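Side-chain contacts in xylulokinase (Brucella ovis, PDB 5VM1), which probably catalyses the ATP-dependent phosphorylation of D-xylulose to D-xylulose 5-phosphate, as a member of the FGGY family of carbohydrate kinases: residues K331-V336 against D474-R479; T62-L67 against K73-I78. One frame throughout, in Å; residues are numbered along the deposited sequence.

Contact 1. Residues K331-V336 against D474-R479; sequences KAPGSV and DEAYQR
P333 packs its ring on A476, and R479 reaches past A476 to the carbonyl of G334, where the loop between helix 319-326 and strand 337-339 of the C-terminal domain passes helix 470-488. From the helix, the R479 side chain turns back towards the loop. Its CB lies beside the carbonyl O of A476, three residues earlier in the helix; CG and CD carry the chain outward, and bends at chi2 (138°) and chi3 (57°) swing NE and CZ round over A476. The guanidinium lays one face on A476, whose CA stands 3.7 Å above the plane over its centre. NH1 forms a long salt bridge within the helix, 3.6 Å to OE1 of E475, which sits at the edge of the group and in its plane. NH2 reaches the loop obliquely, 2.9 Å from the carbonyl O of G334, but the angle is too poor for a hydrogen bond. Beside this, the proline ring supplies the apolar part: P333 CB is 3.6 Å from A476 CB, and P333 CG is similarly close. The same ring also touches A472 and Y473 of this helix and E376 of helix 367-390. In this plain packing, away from the predicted active-site residues, a small apolar patch borders a guanidinium loosely paired with the E475 carboxylate; any attraction of NH2 to the G334 carbonyl is probably electrostatic rather than a directed hydrogen bond.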
ATOM      1  N   LYS A 331     -19.389 -23.003  -4.318  1.00 44.67           N
ATOM      2  CA  LYS A 331     -20.163 -23.573  -5.413  1.00 44.74           C
ATOM      3  C   LYS A 331     -19.330 -23.616  -6.689  1.00 43.62           C
ATOM      4  O   LYS A 331     -18.419 -22.803  -6.885  1.00 53.49           O
ATOM      5  CB  LYS A 331     -21.421 -22.746  -5.664  1.00 43.31           C
ATOM      6  CG  LYS A 331     -22.390 -22.724  -4.505  1.00 44.05           C
ATOM      7  CD  LYS A 331     -23.531 -21.800  -4.832  1.00 40.90           C
ATOM      8  CE  LYS A 331     -24.399 -21.502  -3.626  1.00 46.09           C
ATOM      9  NZ  LYS A 331     -25.302 -20.367  -3.994  1.00 56.43           N
ATOM     10  N   ALA A 332     -19.662 -24.549  -7.571  1.00 39.88           N
ATOM     11  CA  ALA A 332     -19.016 -24.574  -8.875  1.00 41.99           C
ATOM     12  C   ALA A 332     -19.435 -23.339  -9.656  1.00 42.57           C
ATOM     13  O   ALA A 332     -20.578 -22.902  -9.540  1.00 49.49           O
ATOM     14  CB  ALA A 332     -19.397 -25.815  -9.665  1.00 40.73           C
ATOM     15  N   PRO A 333     -18.533 -22.725 -10.411  1.00 36.02           N
ATOM     16  CA  PRO A 333     -18.924 -21.528 -11.163  1.00 39.32           C
ATOM     17  C   PRO A 333     -20.053 -21.866 -12.125  1.00 49.90           C
ATOM     18  O   PRO A 333     -20.140 -22.979 -12.662  1.00 41.65           O
ATOM     19  CB  PRO A 333     -17.648 -21.134 -11.910  1.00 33.66           C
ATOM     20  CG  PRO A 333     -16.537 -21.786 -11.150  1.00 34.12           C
ATOM     21  CD  PRO A 333     -17.121 -23.071 -10.617  1.00 39.76           C
ATOM     22  N   GLY A 334     -20.941 -20.893 -12.321  1.00 51.99           N
ATOM     23  CA  GLY A 334     -21.986 -20.991 -13.312  1.00 35.33           C
ATOM     24  C   GLY A 334     -21.601 -20.303 -14.610  1.00 34.48           C
ATOM     25  O   GLY A 334     -20.446 -19.943 -14.855  1.00 55.57           O
ATOM     26  N   SER A 335     -22.611 -20.091 -15.449  1.00 35.32           N
ATOM     27  CA  SER A 335     -22.360 -19.511 -16.761  1.00 38.39           C
ATOM     28  C   SER A 335     -22.070 -18.026 -16.680  1.00 42.65           C
ATOM     29  O   SER A 335     -21.542 -17.470 -17.648  1.00 46.36           O
ATOM     30  CB  SER A 335     -23.550 -19.780 -17.693  1.00 35.97           C
ATOM     31  OG  SER A 335     -24.732 -19.177 -17.231  1.00 38.61           O
ATOM     32  N   VAL A 336     -22.366 -17.395 -15.540  1.00 37.06           N
ATOM     33  CA  VAL A 336     -22.118 -15.968 -15.350  1.00 37.01           C
ATOM     34  C   VAL A 336     -20.646 -15.715 -15.031  1.00 37.89           C
ATOM     35  O   VAL A 336     -20.046 -16.381 -14.178  1.00 46.92           O
ATOM     36  CB  VAL A 336     -23.008 -15.393 -14.245  1.00 32.19           C
ATOM     37  CG1 VAL A 336     -22.689 -13.936 -14.120  1.00 38.01           C
ATOM     38  CG2 VAL A 336     -24.475 -15.590 -14.557  1.00 32.82           C
ATOM     39  N   ASP A 474     -10.632 -23.692 -13.158  1.00 36.53           N
ATOM     40  CA  ASP A 474      -9.785 -23.482 -14.341  1.00 38.12           C
ATOM     41  C   ASP A 474     -10.626 -23.179 -15.568  1.00 46.41           C
ATOM     42  O   ASP A 474     -10.337 -22.251 -16.343  1.00 35.28           O
ATOM     43  CB  ASP A 474      -8.939 -24.723 -14.647  1.00 42.86           C
ATOM     44  CG  ASP A 474      -7.692 -24.840 -13.789  1.00 54.55           C
ATOM     45  OD1 ASP A 474      -7.295 -23.861 -13.104  1.00 52.67           O
ATOM     46  OD2 ASP A 474      -7.106 -25.954 -13.819  1.00 58.60           O
ATOM     47  N   GLU A 475     -11.681 -23.961 -15.754  1.00 55.60           N
ATOM     48  CA  GLU A 475     -12.549 -23.772 -16.900  1.00 55.52           C
ATOM     49  C   GLU A 475     -13.164 -22.380 -16.853  1.00 47.38           C
ATOM     50  O   GLU A 475     -13.155 -21.656 -17.856  1.00 46.02           O
ATOM     51  CB  GLU A 475     -13.586 -24.895 -16.884  1.00 68.54           C
ATOM     52  CG  GLU A 475     -14.618 -24.950 -17.964  1.00 82.52           C
ATOM     53  CD  GLU A 475     -15.671 -25.978 -17.611  1.00 93.10           C
ATOM     54  OE1 GLU A 475     -16.879 -25.671 -17.729  1.00 97.47           O
ATOM     55  OE2 GLU A 475     -15.276 -27.086 -17.177  1.00 94.77           O
ATOM     56  N   ALA A 476     -13.641 -21.967 -15.674  1.00 35.44           N
ATOM     57  CA  ALA A 476     -14.202 -20.630 -15.526  1.00 32.76           C
ATOM     58  C   ALA A 476     -13.119 -19.556 -15.621  1.00 42.65           C
ATOM     59  O   ALA A 476     -13.361 -18.467 -16.165  1.00 44.50           O
ATOM     60  CB  ALA A 476     -14.964 -20.523 -14.207  1.00 32.59           C
ATOM     61  N   TYR A 477     -11.922 -19.832 -15.093  1.00 42.66           N
ATOM     62  CA  TYR A 477     -10.838 -18.870 -15.247  1.00 43.15           C
ATOM     63  C   TYR A 477     -10.544 -18.616 -16.722  1.00 47.25           C
ATOM     64  O   TYR A 477     -10.345 -17.465 -17.133  1.00 49.92           O
ATOM     65  CB  TYR A 477      -9.549 -19.315 -14.529  1.00 36.85           C
ATOM     66  CG  TYR A 477      -8.415 -18.419 -14.983  1.00 30.58           C
ATOM     67  CD1 TYR A 477      -8.367 -17.076 -14.576  1.00 29.11           C
ATOM     68  CD2 TYR A 477      -7.444 -18.874 -15.886  1.00 31.87           C
ATOM     69  CE1 TYR A 477      -7.382 -16.220 -15.039  1.00 28.89           C
ATOM     70  CE2 TYR A 477      -6.451 -18.036 -16.348  1.00 31.72           C
ATOM     71  CZ  TYR A 477      -6.419 -16.717 -15.922  1.00 33.34           C
ATOM     72  OH  TYR A 477      -5.430 -15.900 -16.390  1.00 32.44           O
ATOM     73  N   GLN A 478     -10.517 -19.679 -17.537  1.00 45.62           N
ATOM     74  CA  GLN A 478     -10.201 -19.492 -18.953  1.00 41.67           C
ATOM     75  C   GLN A 478     -11.272 -18.657 -19.658  1.00 39.33           C
ATOM     76  O   GLN A 478     -10.945 -17.811 -20.503  1.00 34.42           O
ATOM     77  CB  GLN A 478     -10.002 -20.849 -19.631  1.00 36.75           C
ATOM     78  CG  GLN A 478      -8.748 -21.591 -19.132  1.00 41.62           C
ATOM     79  CD  GLN A 478      -7.444 -20.883 -19.495  1.00 57.29           C
ATOM     80  OE1 GLN A 478      -7.415 -20.003 -20.364  1.00 64.98           O
ATOM     81  NE2 GLN A 478      -6.371 -21.214 -18.775  1.00 56.54           N
ATOM     82  N   ARG A 479     -12.547 -18.850 -19.295  1.00 33.38           N
ATOM     83  CA  ARG A 479     -13.616 -17.990 -19.799  1.00 36.31           C
ATOM     84  C   ARG A 479     -13.346 -16.529 -19.455  1.00 43.20           C
ATOM     85  O   ARG A 479     -13.354 -15.657 -20.329  1.00 48.75           O
ATOM     86  CB  ARG A 479     -14.950 -18.434 -19.193  1.00 43.22           C
ATOM     87  CG  ARG A 479     -16.053 -18.863 -20.166  1.00 52.45           C
ATOM     88  CD  ARG A 479     -16.755 -20.123 -19.637  1.00 50.77           C
ATOM     89  NE  ARG A 479     -17.298 -19.904 -18.295  1.00 47.96           N
ATOM     90  CZ  ARG A 479     -17.477 -20.862 -17.385  1.00 51.12           C
ATOM     91  NH1 ARG A 479     -17.143 -22.129 -17.669  1.00 40.82           N
ATOM     92  NH2 ARG A 479     -17.979 -20.548 -16.179  1.00 49.46           N
TER

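Contact 2. Residues T62-L67 against K73-I78; sequences TAIEAL and KEFSAI
The helical segment 62-67 faces the short helix 72-76 with L67 and F75 as the nearest backbone pair, their CA atoms 7.6 Å apart, a separation bridged by side chains. F75 does most of this: with CG anti to its backbone N (chi1 -167°), its ring reaches across to the longer helix. The far end of the ring makes the closest touch, CZ lying 3.6 Å from CG2 of I64, with CE2 beside it at 4.1 Å. That methyl comes in obliquely, and the two side chains cross at about a right angle. CG2 of I64 is itself anti to the backbone N, which turns this short branch, rather than the ethyl arm, to the ring. L67 meets a different part of the phenyl group: its CD2 stands at the ring edge, near the plane, 4.3 Å from CD2 of F75. One ring face is covered by I78 of the same segment 73-78, whose CD1 lies over its centre (3.4 Å above the plane), consistent with a CH-pi contact. Contacts across the segments are entirely apolar, and all three residues that make them are buried. Beneath, L67 rests on L11, L24 and A35, A63 on A22 and A35, and I78 on L11 and L24. Helix 53-70 thereby packs on strands 9-15, 19-26 and 31-38, while helix 72-76 leads into strand 78-85, which runs parallel beside 9-15, as in the ribonuclease H-like fold of the actin-type ATPase domains.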
ATOM      1  N   THR A  62      -2.739  14.682  18.580  1.00 55.73           N
ATOM      2  CA  THR A  62      -3.953  14.226  19.243  1.00 54.31           C
ATOM      3  C   THR A  62      -3.792  12.787  19.697  1.00 55.15           C
ATOM      4  O   THR A  62      -4.054  12.455  20.858  1.00 68.11           O
ATOM      5  CB  THR A  62      -5.147  14.375  18.287  1.00 56.78           C
ATOM      6  OG1 THR A  62      -5.546  15.750  18.214  1.00 62.42           O
ATOM      7  CG2 THR A  62      -6.339  13.510  18.710  1.00 48.50           C
ATOM      8  N   ALA A  63      -3.313  11.925  18.801  1.00 47.58           N
ATOM      9  CA  ALA A  63      -3.181  10.512  19.137  1.00 52.59           C
ATOM     10  C   ALA A  63      -2.036  10.259  20.119  1.00 50.70           C
ATOM     11  O   ALA A  63      -2.150   9.391  20.989  1.00 54.47           O
ATOM     12  CB  ALA A  63      -3.006   9.687  17.858  1.00 48.20           C
ATOM     13  N   ILE A  64      -0.931  11.004  20.024  1.00 52.59           N
ATOM     14  CA  ILE A  64       0.166  10.792  20.969  1.00 53.86           C
ATOM     15  C   ILE A  64      -0.257  11.155  22.382  1.00 57.65           C
ATOM     16  O   ILE A  64      -0.138  10.340  23.302  1.00 62.51           O
ATOM     17  CB  ILE A  64       1.414  11.592  20.571  1.00 55.93           C
ATOM     18  CG1 ILE A  64       2.114  10.963  19.372  1.00 55.26           C
ATOM     19  CG2 ILE A  64       2.370  11.693  21.757  1.00 51.69           C
ATOM     20  CD1 ILE A  64       3.278  11.795  18.895  1.00 48.87           C
ATOM     21  N   GLU A  65      -0.765  12.375  22.586  1.00 60.67           N
ATOM     22  CA  GLU A  65      -1.090  12.758  23.958  1.00 68.77           C
ATOM     23  C   GLU A  65      -2.234  11.909  24.489  1.00 67.65           C
ATOM     24  O   GLU A  65      -2.215  11.504  25.658  1.00 72.48           O
ATOM     25  CB  GLU A  65      -1.412  14.258  24.066  1.00 65.17           C
ATOM     26  N   ALA A  66      -3.193  11.559  23.626  1.00 61.28           N
ATOM     27  CA  ALA A  66      -4.266  10.663  24.045  1.00 64.28           C
ATOM     28  C   ALA A  66      -3.721   9.309  24.484  1.00 67.60           C
ATOM     29  O   ALA A  66      -4.232   8.694  25.431  1.00 70.07           O
ATOM     30  CB  ALA A  66      -5.263  10.481  22.903  1.00 60.52           C
ATOM     31  N   LEU A  67      -2.683   8.831  23.800  1.00 65.88           N
ATOM     32  CA  LEU A  67      -2.012   7.603  24.208  1.00 66.65           C
ATOM     33  C   LEU A  67      -1.194   7.818  25.479  1.00 72.10           C
ATOM     34  O   LEU A  67      -1.235   6.991  26.397  1.00 75.77           O
ATOM     35  CB  LEU A  67      -1.130   7.102  23.063  1.00 63.96           C
ATOM     36  CG  LEU A  67      -0.787   5.621  23.074  1.00 62.41           C
ATOM     37  CD1 LEU A  67      -2.022   4.866  22.727  1.00 62.49           C
ATOM     38  CD2 LEU A  67       0.335   5.317  22.107  1.00 60.41           C
ATOM     39  N   LYS A  73       3.300   6.023  32.186  1.00 95.65           N
ATOM     40  CA  LYS A  73       4.547   5.356  32.555  1.00 91.93           C
ATOM     41  C   LYS A  73       5.073   4.492  31.414  1.00 90.43           C
ATOM     42  O   LYS A  73       6.283   4.456  31.162  1.00 83.00           O
ATOM     43  CB  LYS A  73       4.343   4.524  33.823  1.00 92.79           C
ATOM     44  N   GLU A  74       4.180   3.798  30.698  1.00 93.14           N
ATOM     45  CA  GLU A  74       4.619   2.994  29.558  1.00 82.46           C
ATOM     46  C   GLU A  74       5.068   3.870  28.402  1.00 76.63           C
ATOM     47  O   GLU A  74       6.054   3.550  27.727  1.00 76.11           O
ATOM     48  CB  GLU A  74       3.503   2.046  29.115  1.00 81.14           C
ATOM     49  CG  GLU A  74       3.122   1.021  30.175  1.00 94.03           C
ATOM     50  CD  GLU A  74       1.630   0.762  30.277  1.00101.12           C
ATOM     51  OE1 GLU A  74       0.885   1.683  30.686  1.00106.98           O
ATOM     52  OE2 GLU A  74       1.208  -0.375  29.965  1.00 99.58           O
ATOM     53  N   PHE A  75       4.375   4.989  28.165  1.00 75.87           N
ATOM     54  CA  PHE A  75       4.793   5.868  27.081  1.00 72.93           C
ATOM     55  C   PHE A  75       6.175   6.427  27.360  1.00 75.91           C
ATOM     56  O   PHE A  75       7.003   6.552  26.449  1.00 67.84           O
ATOM     57  CB  PHE A  75       3.796   7.008  26.876  1.00 72.42           C
ATOM     58  CG  PHE A  75       4.001   7.750  25.583  1.00 75.49           C
ATOM     59  CD1 PHE A  75       4.917   8.793  25.499  1.00 78.84           C
ATOM     60  CD2 PHE A  75       3.298   7.390  24.443  1.00 75.28           C
ATOM     61  CE1 PHE A  75       5.121   9.467  24.304  1.00 73.21           C
ATOM     62  CE2 PHE A  75       3.499   8.059  23.250  1.00 74.22           C
ATOM     63  CZ  PHE A  75       4.415   9.100  23.183  1.00 72.46           C
ATOM     64  N   SER A  76       6.457   6.740  28.626  1.00 83.16           N
ATOM     65  CA  SER A  76       7.761   7.309  28.912  1.00 83.03           C
ATOM     66  C   SER A  76       8.897   6.305  28.735  1.00 86.02           C
ATOM     67  O   SER A  76      10.055   6.721  28.605  1.00 77.20           O
ATOM     68  CB  SER A  76       7.775   7.896  30.307  1.00 81.80           C
ATOM     69  OG  SER A  76       8.887   8.760  30.406  1.00 95.11           O
ATOM     70  N   ALA A  77       8.597   5.013  28.656  1.00 86.71           N
ATOM     71  CA  ALA A  77       9.619   3.991  28.485  1.00 85.91           C
ATOM     72  C   ALA A  77       9.880   3.688  27.018  1.00 81.31           C
ATOM     73  O   ALA A  77      10.523   2.677  26.707  1.00 79.61           O
ATOM     74  CB  ALA A  77       9.216   2.707  29.217  1.00 88.26           C
ATOM     75  N   ILE A  78       9.400   4.550  26.119  1.00 67.37           N
ATOM     76  CA  ILE A  78       9.639   4.389  24.693  1.00 63.18           C
ATOM     77  C   ILE A  78      11.106   4.658  24.390  1.00 73.09           C
ATOM     78  O   ILE A  78      11.656   5.699  24.761  1.00 75.12           O
ATOM     79  CB  ILE A  78       8.729   5.331  23.886  1.00 64.37           C
ATOM     80  CG1 ILE A  78       7.285   4.822  23.858  1.00 67.83           C
ATOM     81  CG2 ILE A  78       9.272   5.544  22.485  1.00 56.91           C
ATOM     82  CD1 ILE A  78       6.283   5.887  23.444  1.00 62.62           C
TER

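Contact 2 comes first along the chain and contact 1 follows much later; their centres are 52 Å apart, their nearest atoms about 42 Å, on opposite sides of the chain's centre. They share no helix or sheet. Contact 2 belongs to the N-terminal half, where its helices pack on three strands, 9-15, 19-26 and 31-38, of the six-stranded sheet. Contact 1 joins a loop of the C-terminal half, ahead of strand 337-339, to the final helix 470-488, which follows strand 459-463 at the edge of the seven-stranded sheet. In FGGY kinases two such actin-like halves enclose the active-site cleft. Each contact is therefore packing within one half, and neither bridges the two.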